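Fructokinase (Silicibacter sp., PDB 3C8U) probably transfers a phosphate group from ATP to fructose, as a sugar kinase built on the P-loop nucleoside triphosphatase fold. Local coordinates at residues 50-55 / 123-128; 87-92 / 142-147; 103-108 / 115-120; 134-139 / 192-197; 164-169 / 178-183. One frame throughout, in Å; residues are numbered along the deposited sequence. Where two conformers were deposited one is given.

Contact 1: 50-55 / 123-128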
# COMPACT_ATOMS: atom_id res chain seq x y z
N GLY A 50 11.36 14.71 -13.89
CA GLY A 50 10.34 15.68 -14.38
C GLY A 50 8.91 15.21 -14.25
O GLY A 50 7.98 15.77 -14.87
N LEU A 51 8.72 14.17 -13.45
CA LEU A 51 7.38 13.66 -13.15
C LEU A 51 7.12 13.75 -11.66
O LEU A 51 7.38 12.81 -10.94
CB LEU A 51 7.22 12.19 -13.60
CG LEU A 51 6.77 11.83 -15.01
CD1 LEU A 51 6.74 10.30 -15.14
CD2 LEU A 51 5.40 12.43 -15.31
N PRO A 52 6.58 14.88 -11.19
CA PRO A 52 6.32 15.06 -9.76
C PRO A 52 5.39 14.00 -9.23
O PRO A 52 4.28 13.84 -9.69
CB PRO A 52 5.68 16.45 -9.68
CG PRO A 52 6.08 17.14 -10.93
CD PRO A 52 6.20 16.07 -11.97
N ALA A 53 5.92 13.27 -8.28
CA ALA A 53 5.30 12.08 -7.73
C ALA A 53 5.25 12.18 -6.24
O ALA A 53 6.10 12.79 -5.60
CB ALA A 53 6.10 10.82 -8.13
N GLU A 54 4.20 11.56 -5.71
CA GLU A 54 3.99 11.43 -4.27
C GLU A 54 3.39 10.08 -3.91
O GLU A 54 2.72 9.45 -4.71
CB GLU A 54 3.12 12.57 -3.77
CG GLU A 54 3.86 13.89 -3.77
CD GLU A 54 3.00 15.08 -3.42
OE1 GLU A 54 2.61 15.22 -2.25
OE2 GLU A 54 2.73 15.89 -4.33
N VAL A 55 3.63 9.68 -2.67
CA VAL A 55 3.17 8.39 -2.16
C VAL A 55 1.85 8.58 -1.41
O VAL A 55 1.75 9.40 -0.51
CB VAL A 55 4.23 7.71 -1.25
CG1 VAL A 55 3.68 6.37 -0.74
CG2 VAL A 55 5.57 7.52 -2.02
N GLU A 123 -0.21 19.85 -8.77
CA GLU A 123 1.20 19.76 -9.22
C GLU A 123 1.69 18.31 -9.31
O GLU A 123 2.66 17.98 -10.00
CB GLU A 123 2.12 20.55 -8.30
CG GLU A 123 2.38 19.89 -6.97
CD GLU A 123 1.31 20.13 -5.92
OE1 GLU A 123 0.23 20.75 -6.19
OE2 GLU A 123 1.57 19.68 -4.78
N CYS A 124 1.00 17.43 -8.61
CA CYS A 124 1.30 15.99 -8.63
C CYS A 124 0.79 15.32 -9.88
O CYS A 124 -0.41 15.30 -10.17
CB CYS A 124 0.75 15.29 -7.38
SG CYS A 124 0.97 13.48 -7.38
N ARG A 125 1.72 14.71 -10.59
CA ARG A 125 1.47 14.11 -11.90
C ARG A 125 1.33 12.60 -11.80
O ARG A 125 0.67 11.96 -12.58
CB ARG A 125 2.62 14.45 -12.87
CG ARG A 125 2.63 15.90 -13.31
CD ARG A 125 3.12 16.07 -14.74
NE ARG A 125 2.74 14.95 -15.59
CZ ARG A 125 3.48 14.53 -16.60
NH1 ARG A 125 4.63 15.15 -16.86
NH2 ARG A 125 3.09 13.49 -17.34
N VAL A 126 1.96 12.04 -10.77
CA VAL A 126 1.93 10.60 -10.52
C VAL A 126 1.72 10.33 -9.05
O VAL A 126 2.46 10.84 -8.22
CB VAL A 126 3.24 9.94 -10.96
CG1 VAL A 126 3.25 8.42 -10.61
CG2 VAL A 126 3.47 10.19 -12.47
N ALA A 127 0.69 9.54 -8.76
CA ALA A 127 0.44 9.05 -7.41
C ALA A 127 0.88 7.60 -7.35
O ALA A 127 0.44 6.75 -8.13
CB ALA A 127 -1.05 9.18 -7.02
N ILE A 128 1.80 7.36 -6.42
CA ILE A 128 2.26 6.02 -6.12
C ILE A 128 1.43 5.59 -4.94
O ILE A 128 1.58 6.10 -3.83
CB ILE A 128 3.74 5.94 -5.75
CG1 ILE A 128 4.61 6.45 -6.91
CG2 ILE A 128 4.11 4.50 -5.32
CD1 ILE A 128 6.01 6.60 -6.50
O HOH W 1 0.52 17.27 -3.88
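Glu123 O lies 3.4 Å from Pro52 CB, in the loop leading into strand 53-57. With CG set between the backbone N and the carbonyl carbon (chi1 74°) and the chain bent again at chi2, the Glu123 carboxylate reaches toward that of Glu54, in one of the latter's two conformers. A water donates to both acids, 2.6 Å from Glu54 OE2 and 2.8 Å from Glu123 OE2, and probably eases the repulsion between the like charges. Cys124, small enough for a buried site, places its CB beside the Glu54 carboxylate. Next, Arg125 N donates to Pro52 O at 2.8 Å, while its aliphatic CG meets Pro52 CD as the side chain crosses the ring at a slant. Val126 N grips the same oxygen at 3.1 Å, so two successive amides share one carbonyl just before the strands pair. Proline suits that place, since the ladder uses its carbonyl and needs no N-H there. From here the strands run parallel. Val126 O accepts from Glu54 N at 3.1 Å, and Val126 CB sits 4.1 Å from Ala53 CB on the face shared with Val55 and Ile128. Ile128 N continues the ladder with a nearly straight bond to Glu54 O at 2.9 Å. Strand 53-57 lies at one edge of the parallel sheet; strand 126-131 separates it from strand 23-28, and helix 36-48 packs through Ala43 against Val55 and Ile128.

Contact 2: 87-92 / 142-147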
# COMPACT_ATOMS: atom_id res chain seq x y z
N GLY A 87 -14.56 3.08 -0.27
CA GLY A 87 -13.99 4.43 -0.08
C GLY A 87 -12.62 4.55 -0.70
O GLY A 87 -12.29 5.56 -1.35
N PHE A 88 -11.82 3.51 -0.54
CA PHE A 88 -10.45 3.50 -1.15
C PHE A 88 -10.60 3.52 -2.66
O PHE A 88 -9.90 4.23 -3.37
CB PHE A 88 -9.68 2.25 -0.70
CG PHE A 88 -8.29 2.14 -1.28
CD1 PHE A 88 -7.37 3.19 -1.17
CD2 PHE A 88 -7.91 1.00 -1.93
CE1 PHE A 88 -6.10 3.06 -1.69
CE2 PHE A 88 -6.63 0.87 -2.46
CZ PHE A 88 -5.74 1.91 -2.34
N GLN A 89 -11.51 2.70 -3.15
CA GLN A 89 -11.75 2.63 -4.59
C GLN A 89 -12.16 4.00 -5.13
O GLN A 89 -11.71 4.42 -6.18
CB GLN A 89 -12.79 1.56 -4.95
CG GLN A 89 -13.02 1.43 -6.44
CD GLN A 89 -13.90 0.23 -6.76
OE1 GLN A 89 -13.53 -0.64 -7.55
NE2 GLN A 89 -15.06 0.18 -6.14
N ARG A 90 -13.01 4.68 -4.37
CA ARG A 90 -13.51 6.00 -4.75
C ARG A 90 -12.36 7.00 -4.83
O ARG A 90 -12.31 7.84 -5.72
CB ARG A 90 -14.60 6.51 -3.80
CG ARG A 90 -15.98 5.97 -4.14
CD ARG A 90 -17.12 6.64 -3.36
NE ARG A 90 -17.10 6.31 -1.95
CZ ARG A 90 -17.69 5.24 -1.45
NH1 ARG A 90 -18.35 4.43 -2.28
NH2 ARG A 90 -17.63 4.98 -0.15
N LEU A 91 -11.42 6.89 -3.90
CA LEU A 91 -10.22 7.76 -3.90
C LEU A 91 -9.38 7.54 -5.14
O LEU A 91 -8.97 8.49 -5.82
CB LEU A 91 -9.35 7.54 -2.63
CG LEU A 91 -7.91 8.08 -2.75
CD1 LEU A 91 -7.89 9.63 -2.89
CD2 LEU A 91 -7.08 7.65 -1.58
N CYS A 92 -9.13 6.27 -5.44
CA CYS A 92 -8.33 5.91 -6.61
C CYS A 92 -8.92 6.54 -7.88
O CYS A 92 -8.19 7.13 -8.72
CB CYS A 92 -8.23 4.39 -6.76
SG CYS A 92 -7.21 3.67 -5.45
N ARG A 142 -9.81 -7.07 -6.84
CA ARG A 142 -9.19 -7.53 -8.10
C ARG A 142 -9.47 -6.51 -9.21
O ARG A 142 -8.75 -6.43 -10.21
CB ARG A 142 -9.66 -8.94 -8.51
CG ARG A 142 -11.13 -9.06 -8.86
CD ARG A 142 -11.39 -10.40 -9.50
NE ARG A 142 -10.99 -11.52 -8.65
CZ ARG A 142 -11.84 -12.29 -7.99
NH1 ARG A 142 -13.14 -12.04 -8.02
NH2 ARG A 142 -11.39 -13.28 -7.25
N ASP A 143 -10.47 -5.68 -8.96
CA ASP A 143 -10.89 -4.67 -9.93
C ASP A 143 -9.96 -3.47 -9.92
O ASP A 143 -9.99 -2.65 -10.83
CB ASP A 143 -12.30 -4.18 -9.68
CG ASP A 143 -13.31 -5.27 -9.89
OD1 ASP A 143 -13.03 -6.22 -10.62
OD2 ASP A 143 -14.39 -5.14 -9.31
N LEU A 144 -9.12 -3.40 -8.90
CA LEU A 144 -8.22 -2.26 -8.79
C LEU A 144 -7.14 -2.30 -9.86
O LEU A 144 -6.64 -1.26 -10.30
CB LEU A 144 -7.58 -2.17 -7.40
CG LEU A 144 -8.50 -1.84 -6.23
CD1 LEU A 144 -7.67 -1.90 -4.95
CD2 LEU A 144 -9.19 -0.49 -6.40
N THR A 145 -6.77 -3.49 -10.29
CA THR A 145 -5.67 -3.63 -11.26
C THR A 145 -5.97 -2.90 -12.57
O THR A 145 -5.09 -2.45 -13.28
CB THR A 145 -5.34 -5.09 -11.58
OG1 THR A 145 -6.48 -5.73 -12.15
CG2 THR A 145 -4.94 -5.81 -10.33
N ALA A 146 -7.24 -2.75 -12.86
CA ALA A 146 -7.66 -2.06 -14.09
C ALA A 146 -7.40 -0.58 -13.96
O ALA A 146 -7.38 0.14 -14.96
CB ALA A 146 -9.13 -2.30 -14.37
N ILE A 147 -7.24 -0.11 -12.73
CA ILE A 147 -7.10 1.35 -12.47
C ILE A 147 -5.65 1.80 -12.58
O ILE A 147 -5.35 2.94 -12.89
CB ILE A 147 -7.57 1.74 -11.02
CG1 ILE A 147 -9.02 1.36 -10.77
CG2 ILE A 147 -7.48 3.26 -10.78
CD1 ILE A 147 -9.46 1.75 -9.39
O HOH W 2 -15.10 -3.07 -7.75
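The Phe88 ring, the flat group that reaches across the contact, meets Leu144 obliquely, with its CE2 3.9 Å from Leu144 CD1. One face of the ring carries the sulfur of Cys92 from the next helical turn, displaced toward the rim, and Phe61 brings its own ring up with the two planes at about 55°. The other flat groups, the Gln89 amide and the Asp143 carboxylate, come near each other but are joined through a water. Phe88 has CG anti to the backbone N (chi1 179°), a position that carries the phenyl group to where Leu144 can touch it. Leucine suits the opposing site because its branched end serves two neighbours: while CD1 touches Phe88, CD2 lies 4.3 Å from Gln89 CG. One helical turn after Phe88, the CB of Cys92 is met by the extended end of Ile147, CD1, at 3.9 Å. Both are apolar groups, suited to the meeting of a helix with a helically coiled loop. Toward solvent the character changes. The water donates both its hydrogens, one to Gln89 OE1 at 2.9 Å and one to Asp143 OD2 at 2.7 Å. Since both of those oxygens are acceptors, they could not bond to each other directly, and a double donor satisfies the pair. No direct hydrogen bond crosses between the segments, which implies that the helix and the loop are held by apolar contact inside and by a single water bridge at the rim.

Contact 3: 103-108 / 115-120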
# COMPACT_ATOMS: atom_id res chain seq x y z
N TYR A 103 -7.40 13.17 1.59
CA TYR A 103 -7.50 11.77 2.04
C TYR A 103 -6.97 11.54 3.45
O TYR A 103 -6.27 12.40 3.99
CB TYR A 103 -6.84 10.86 0.99
CG TYR A 103 -5.32 10.93 0.95
CD1 TYR A 103 -4.67 11.84 0.16
CD2 TYR A 103 -4.56 10.04 1.69
CE1 TYR A 103 -3.28 11.91 0.14
CE2 TYR A 103 -3.18 10.11 1.68
CZ TYR A 103 -2.54 11.03 0.90
OH TYR A 103 -1.16 11.04 0.90
N PRO A 104 -7.32 10.40 4.08
CA PRO A 104 -6.92 10.14 5.45
C PRO A 104 -5.57 9.49 5.56
O PRO A 104 -5.09 8.88 4.62
CB PRO A 104 -7.98 9.18 5.96
CG PRO A 104 -8.58 8.53 4.72
CD PRO A 104 -8.29 9.41 3.57
N LEU A 105 -4.99 9.68 6.74
CA LEU A 105 -3.71 9.10 7.12
C LEU A 105 -3.91 8.27 8.37
O LEU A 105 -4.58 8.70 9.31
CB LEU A 105 -2.64 10.19 7.37
CG LEU A 105 -2.11 10.95 6.14
CD1 LEU A 105 -1.05 12.04 6.50
CD2 LEU A 105 -1.58 9.95 5.11
N PHE A 106 -3.31 7.09 8.38
CA PHE A 106 -3.38 6.20 9.55
C PHE A 106 -2.32 6.59 10.57
O PHE A 106 -1.15 6.74 10.23
CB PHE A 106 -3.21 4.74 9.14
CG PHE A 106 -3.61 3.77 10.20
CD1 PHE A 106 -4.93 3.67 10.62
CD2 PHE A 106 -2.67 2.96 10.81
CE1 PHE A 106 -5.29 2.74 11.61
CE2 PHE A 106 -3.03 2.06 11.81
CZ PHE A 106 -4.35 1.95 12.19
N ASP A 107 -2.77 6.77 11.80
CA ASP A 107 -1.90 7.03 12.97
C ASP A 107 -1.67 5.73 13.76
O ASP A 107 -2.52 5.25 14.50
CB ASP A 107 -2.51 8.13 13.84
CG ASP A 107 -1.68 8.46 15.09
OD1 ASP A 107 -0.77 7.68 15.47
OD2 ASP A 107 -1.98 9.50 15.72
N ARG A 108 -0.50 5.16 13.57
CA ARG A 108 -0.23 3.81 14.12
C ARG A 108 -0.30 3.81 15.64
O ARG A 108 -0.88 2.92 16.26
CB ARG A 108 1.14 3.26 13.66
CG ARG A 108 1.18 2.67 12.27
N ALA A 115 -9.14 11.54 9.22
CA ALA A 115 -9.68 12.14 7.99
C ALA A 115 -9.13 13.54 7.85
O ALA A 115 -8.90 14.23 8.84
CB ALA A 115 -11.22 12.17 7.98
N GLY A 116 -8.90 13.92 6.60
CA GLY A 116 -8.60 15.29 6.22
C GLY A 116 -7.15 15.62 6.48
O GLY A 116 -6.80 16.79 6.65
N ALA A 117 -6.32 14.59 6.51
CA ALA A 117 -4.92 14.69 7.00
C ALA A 117 -3.90 14.94 5.90
O ALA A 117 -2.79 15.41 6.16
CB ALA A 117 -4.52 13.42 7.79
N ALA A 118 -4.28 14.59 4.68
CA ALA A 118 -3.36 14.75 3.53
C ALA A 118 -4.08 15.19 2.27
O ALA A 118 -5.29 15.05 2.13
CB ALA A 118 -2.58 13.43 3.28
N GLU A 119 -3.31 15.73 1.34
CA GLU A 119 -3.84 16.19 0.05
C GLU A 119 -2.90 15.90 -1.11
O GLU A 119 -1.73 16.20 -1.01
CB GLU A 119 -4.06 17.70 0.10
CG GLU A 119 -4.83 18.26 -1.08
CD GLU A 119 -4.86 19.78 -1.08
OE1 GLU A 119 -3.79 20.39 -1.22
OE2 GLU A 119 -5.95 20.35 -0.96
N VAL A 120 -3.42 15.33 -2.19
CA VAL A 120 -2.72 15.30 -3.46
C VAL A 120 -3.19 16.52 -4.23
O VAL A 120 -4.37 16.71 -4.48
CB VAL A 120 -3.05 14.05 -4.27
CG1 VAL A 120 -2.24 14.02 -5.53
CG2 VAL A 120 -2.80 12.80 -3.40
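Tyr103 offers one face of its ring to Ala118, whose CB lies 3.7 Å from the ring centroid in a CH-pi contact. Two torsions bring this about: CG stands between the backbone N and the carbonyl carbon (chi1 72°), and the ring is turned broadside (chi2 -89°), so that it lies flat beneath the paired strand. Alanine suits the place, its methyl being small enough to sit close over the aromatic face. Farther along, Val120 CG2 touches Tyr103 CE1 obliquely at 3.7 Å. Leu105, its chain extended beyond CG, lies against two methyls at once, with its CB 3.8 Å from Ala117 CB and its CG 3.8 Å from Ala118 CB. Beneath these contacts is a classic beta bulge, in which Ala117 and Ala118 together face Tyr103. Tyr103 N donates to Ala118 O at 2.9 Å, and Tyr103 O accepts from Ala118 N at 3.0 Å and, weakly, from Ala117 N. Gly116, with its positive phi, suits the corner just before the bulge. The pair belongs to the hairpin of strands 101-107 and 112-120; Tyr103 and Val120 pack on Val56 of strand 53-57, and helix 85-97 adds Leu91 against Tyr103 and Leu95 against Val120.

Contact 4: 134-139 / 192-197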
# COMPACT_ATOMS: atom_id res chain seq x y z
N LEU A 134 -3.16 -4.41 -3.38
CA LEU A 134 -3.25 -3.71 -4.67
C LEU A 134 -3.19 -4.61 -5.88
O LEU A 134 -3.47 -4.18 -7.00
CB LEU A 134 -2.21 -2.59 -4.77
CG LEU A 134 -2.27 -1.54 -3.63
CD1 LEU A 134 -1.36 -0.35 -4.03
CD2 LEU A 134 -3.70 -1.06 -3.25
N LEU A 135 -2.84 -5.87 -5.62
CA LEU A 135 -2.68 -6.92 -6.64
C LEU A 135 -3.30 -8.21 -6.10
O LEU A 135 -2.74 -9.30 -6.15
CB LEU A 135 -1.20 -7.13 -7.00
CG LEU A 135 -0.59 -5.98 -7.82
CD1 LEU A 135 0.89 -6.20 -8.13
CD2 LEU A 135 -1.37 -5.69 -9.12
N PHE A 136 -4.47 -8.02 -5.53
CA PHE A 136 -5.13 -9.04 -4.69
C PHE A 136 -6.38 -9.63 -5.35
O PHE A 136 -7.37 -8.94 -5.65
CB PHE A 136 -5.45 -8.38 -3.33
CG PHE A 136 -5.92 -9.33 -2.28
CD1 PHE A 136 -5.09 -10.33 -1.79
CD2 PHE A 136 -7.18 -9.18 -1.72
CE1 PHE A 136 -5.52 -11.19 -0.79
CE2 PHE A 136 -7.64 -10.05 -0.73
CZ PHE A 136 -6.82 -11.05 -0.26
N ASP A 137 -6.29 -10.93 -5.59
CA ASP A 137 -7.30 -11.67 -6.36
C ASP A 137 -8.46 -12.10 -5.46
O ASP A 137 -8.60 -13.25 -5.03
CB ASP A 137 -6.65 -12.83 -7.10
CG ASP A 137 -7.55 -13.45 -8.17
OD1 ASP A 137 -8.69 -12.99 -8.43
OD2 ASP A 137 -7.09 -14.42 -8.77
N ALA A 138 -9.27 -11.10 -5.19
CA ALA A 138 -10.54 -11.24 -4.45
C ALA A 138 -11.57 -10.26 -4.98
O ALA A 138 -11.22 -9.26 -5.61
CB ALA A 138 -10.33 -10.96 -2.97
N PRO A 139 -12.86 -10.54 -4.73
CA PRO A 139 -13.88 -9.60 -5.13
C PRO A 139 -13.61 -8.19 -4.63
O PRO A 139 -13.19 -7.95 -3.48
CB PRO A 139 -15.15 -10.20 -4.53
CG PRO A 139 -14.88 -11.68 -4.53
CD PRO A 139 -13.43 -11.79 -4.19
N ARG A 192 0.06 -14.34 4.14
CA ARG A 192 -0.20 -15.64 3.54
C ARG A 192 -1.37 -15.54 2.55
O ARG A 192 -1.29 -16.07 1.42
CB ARG A 192 -0.48 -16.68 4.65
CG ARG A 192 -0.12 -18.11 4.31
CD ARG A 192 0.32 -18.95 5.56
NE ARG A 192 -0.46 -18.66 6.76
CZ ARG A 192 0.04 -18.05 7.84
NH1 ARG A 192 1.32 -17.68 7.87
NH2 ARG A 192 -0.74 -17.82 8.89
N ALA A 193 -2.44 -14.86 2.96
CA ALA A 193 -3.63 -14.65 2.08
C ALA A 193 -3.23 -13.90 0.82
O ALA A 193 -3.73 -14.15 -0.30
CB ALA A 193 -4.75 -13.85 2.85
N ILE A 194 -2.30 -12.97 1.02
CA ILE A 194 -1.78 -12.15 -0.09
C ILE A 194 -1.04 -13.04 -1.08
O ILE A 194 -1.27 -12.97 -2.27
CB ILE A 194 -0.85 -11.02 0.42
CG1 ILE A 194 -1.70 -9.89 0.99
CG2 ILE A 194 0.07 -10.49 -0.72
CD1 ILE A 194 -0.96 -9.02 2.00
N GLU A 195 -0.18 -13.92 -0.55
CA GLU A 195 0.64 -14.79 -1.40
C GLU A 195 -0.24 -15.79 -2.14
O GLU A 195 0.09 -16.26 -3.23
CB GLU A 195 1.70 -15.54 -0.57
CG GLU A 195 2.45 -16.65 -1.31
CD GLU A 195 3.36 -16.13 -2.41
OE1 GLU A 195 3.57 -14.89 -2.48
OE2 GLU A 195 3.86 -16.96 -3.20
N ALA A 196 -1.39 -16.08 -1.54
CA ALA A 196 -2.30 -17.09 -2.08
C ALA A 196 -3.23 -16.53 -3.15
O ALA A 196 -3.96 -17.27 -3.82
CB ALA A 196 -3.10 -17.76 -0.97
N ALA A 197 -3.17 -15.22 -3.33
CA ALA A 197 -4.11 -14.52 -4.21
C ALA A 197 -3.41 -13.40 -4.98
O ALA A 197 -3.79 -12.24 -4.94
CB ALA A 197 -5.30 -13.96 -3.40
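Leu135 brings its carbonyl O to 3.3 Å from Ala197 O, an approach of two acceptors that is no bond; the backbone of Leu135 is hydrogen-bonded instead to Leu199. Phe136 follows and is the main side chain of this loop in the contact. Its CG is anti to the backbone N (chi1 -170°), which swings the ring out toward helix 186-195. The ring edge meets Ala193 O, 3.5 Å from Phe136 CE1 and near the ring plane. Phe136 CE1 is also 3.8 Å from Ala197 CB. With an alanine here, the ring against Ala193 and Ala197 would be gone, and that part of the chain would probably lose its apolar cover and shift more easily. Asp137 N donates to Ala197 O at 2.9 Å, a straight bond whose donor stands above the carbonyl plane. Asp137 is also the centre of an inverse gamma turn, and its OD1 is held by a salt bridge to Arg142. Small Ala197 lets the two chains come this near. The loop follows strand 126-131 of the parallel sheet, at the end of the strands where P-loop proteins commonly build their active sites, and the contact ties it to helix 186-195 and the chain that follows.

Contact 5: 164-169 / 178-183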
# COMPACT_ATOMS: atom_id res chain seq x y z
N ARG A 164 10.91 -9.77 10.37
CA ARG A 164 10.75 -8.31 10.42
C ARG A 164 9.58 -7.93 11.26
O ARG A 164 9.63 -6.97 12.02
CB ARG A 164 10.60 -7.74 9.02
CG ARG A 164 11.81 -7.96 8.25
CD ARG A 164 11.84 -7.06 7.07
NE ARG A 164 12.74 -7.55 6.04
CZ ARG A 164 12.63 -7.24 4.76
NH1 ARG A 164 11.64 -6.43 4.35
NH2 ARG A 164 13.50 -7.74 3.90
N LEU A 165 8.55 -8.75 11.19
CA LEU A 165 7.34 -8.55 12.00
C LEU A 165 7.61 -8.81 13.47
O LEU A 165 7.10 -8.10 14.34
CB LEU A 165 6.18 -9.40 11.49
CG LEU A 165 5.62 -8.86 10.16
CD1 LEU A 165 4.69 -9.86 9.45
CD2 LEU A 165 4.93 -7.54 10.38
N VAL A 166 8.44 -9.81 13.76
CA VAL A 166 8.74 -10.10 15.18
C VAL A 166 9.51 -8.92 15.77
O VAL A 166 9.17 -8.44 16.85
CB VAL A 166 9.47 -11.43 15.38
CG1 VAL A 166 10.01 -11.58 16.82
CG2 VAL A 166 8.51 -12.58 15.07
N GLN A 167 10.48 -8.43 15.03
CA GLN A 167 11.24 -7.25 15.47
C GLN A 167 10.32 -6.06 15.73
O GLN A 167 10.48 -5.33 16.73
CB GLN A 167 12.34 -6.85 14.48
CG GLN A 167 13.34 -5.83 15.08
CD GLN A 167 14.00 -6.30 16.39
OE1 GLN A 167 14.71 -7.31 16.42
NE2 GLN A 167 13.77 -5.56 17.48
N ARG A 168 9.33 -5.92 14.87
CA ARG A 168 8.37 -4.82 15.00
C ARG A 168 7.73 -4.88 16.36
O ARG A 168 7.68 -3.91 17.10
CB ARG A 168 7.30 -4.86 13.89
CG ARG A 168 6.12 -3.93 14.12
CD ARG A 168 5.45 -3.55 12.79
NE ARG A 168 4.21 -4.29 12.53
CZ ARG A 168 3.58 -4.28 11.35
NH1 ARG A 168 4.10 -3.61 10.33
NH2 ARG A 168 2.46 -4.97 11.18
N TRP A 169 7.32 -6.08 16.72
CA TRP A 169 6.58 -6.28 17.95
C TRP A 169 7.50 -6.22 19.16
O TRP A 169 7.10 -5.84 20.27
CB TRP A 169 5.76 -7.57 17.88
CG TRP A 169 4.63 -7.37 16.94
CD1 TRP A 169 4.51 -7.84 15.67
CD2 TRP A 169 3.50 -6.53 17.17
NE1 TRP A 169 3.34 -7.38 15.10
CE2 TRP A 169 2.70 -6.57 16.00
CE3 TRP A 169 3.06 -5.75 18.25
CZ2 TRP A 169 1.49 -5.88 15.89
CZ3 TRP A 169 1.85 -5.07 18.14
CH2 TRP A 169 1.08 -5.13 16.96
N ALA A 178 5.89 -13.39 22.92
CA ALA A 178 4.68 -12.62 22.63
C ALA A 178 4.73 -12.01 21.25
O ALA A 178 3.70 -11.91 20.58
CB ALA A 178 4.46 -11.51 23.68
N ALA A 179 5.92 -11.59 20.85
CA ALA A 179 6.11 -10.88 19.60
C ALA A 179 5.89 -11.89 18.47
O ALA A 179 5.26 -11.61 17.46
CB ALA A 179 7.53 -10.26 19.50
N VAL A 180 6.40 -13.08 18.69
CA VAL A 180 6.23 -14.18 17.71
C VAL A 180 4.74 -14.54 17.55
O VAL A 180 4.22 -14.71 16.44
CB VAL A 180 7.06 -15.43 18.13
CG1 VAL A 180 6.55 -16.71 17.41
CG2 VAL A 180 8.55 -15.19 17.87
N ALA A 181 4.05 -14.64 18.67
CA ALA A 181 2.65 -15.07 18.68
C ALA A 181 1.81 -14.04 17.95
O ALA A 181 0.92 -14.34 17.15
CB ALA A 181 2.13 -15.28 20.12
N ARG A 182 2.14 -12.79 18.23
CA ARG A 182 1.37 -11.67 17.70
C ARG A 182 1.52 -11.65 16.20
O ARG A 182 0.55 -11.53 15.44
CB ARG A 182 1.88 -10.35 18.30
CG ARG A 182 1.11 -9.13 17.89
CD ARG A 182 -0.29 -9.15 18.47
NE ARG A 182 -0.89 -7.82 18.37
CZ ARG A 182 -0.85 -6.91 19.34
NH1 ARG A 182 -0.27 -7.19 20.51
NH2 ARG A 182 -1.41 -5.72 19.15
N ALA A 183 2.76 -11.76 15.77
CA ALA A 183 3.09 -11.70 14.34
C ALA A 183 2.52 -12.88 13.57
O ALA A 183 2.06 -12.73 12.43
CB ALA A 183 4.59 -11.65 14.14
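Two consecutive helices, 158-171 and 176-184, joined by a short loop, pack across each other here, with Trp169 and Arg182 meeting at the surface and alanines at the centre. The axes of the two segments cross at 123° and approach to 8.1 Å, which the small side chains of Ala179 and Ala183 permit. Ala183 CB lies 3.8 Å from Leu165 CB, and Ala179 CB fits 3.6 Å from Trp169 CB. Val166 spreads its two branches: CG1 touches the Ala179 methyl, whereas CG2 meets Val180 CG2 at 3.8 Å. Beta-branched residues suit this place because they present short, stiff surfaces. Arg182 starts with CG anti to the backbone N (chi1 -176°) and bends at chi2, which lays the chain across the indole at about a right angle. Its CG stands 3.6 Å from the centroid of the six-membered ring, over the face, in a CH-pi contact. The guanidinium then comes over the outer carbons, with NH2 3.4 Å from Trp169 CH2. A serine in place of Trp169 would take away this broad platform, and Arg182 would probably be set free to turn. Beyond the pair, helix 186-195 takes Leu165 against Leu188, with Trp169 and the salt-bridging Arg168 both reaching Asp187, while Leu174 of the connecting loop lies against Ala179 and Arg182.

Contact 1 pairs an edge strand of the parallel sheet with its neighbour, and the hairpin of contact 3, nested in the chain between those strands, touches it where Tyr103 OH comes near Val55 O. Contact 3 also meets contact 2, whose helix 85-97 precedes the hairpin in the chain. Contacts 2 and 4, with centres about 14 Å apart, draw on the same long loop between strands 126-131 and 150-154, and the Arg142–Asp137 salt bridge links them. Contact 5 closes inside contact 4 and lies about 34 Å, centre to centre, from contact 1. A sheet-centred body thus continues into a peripheral helical part, consistent with a P-loop kinase fold.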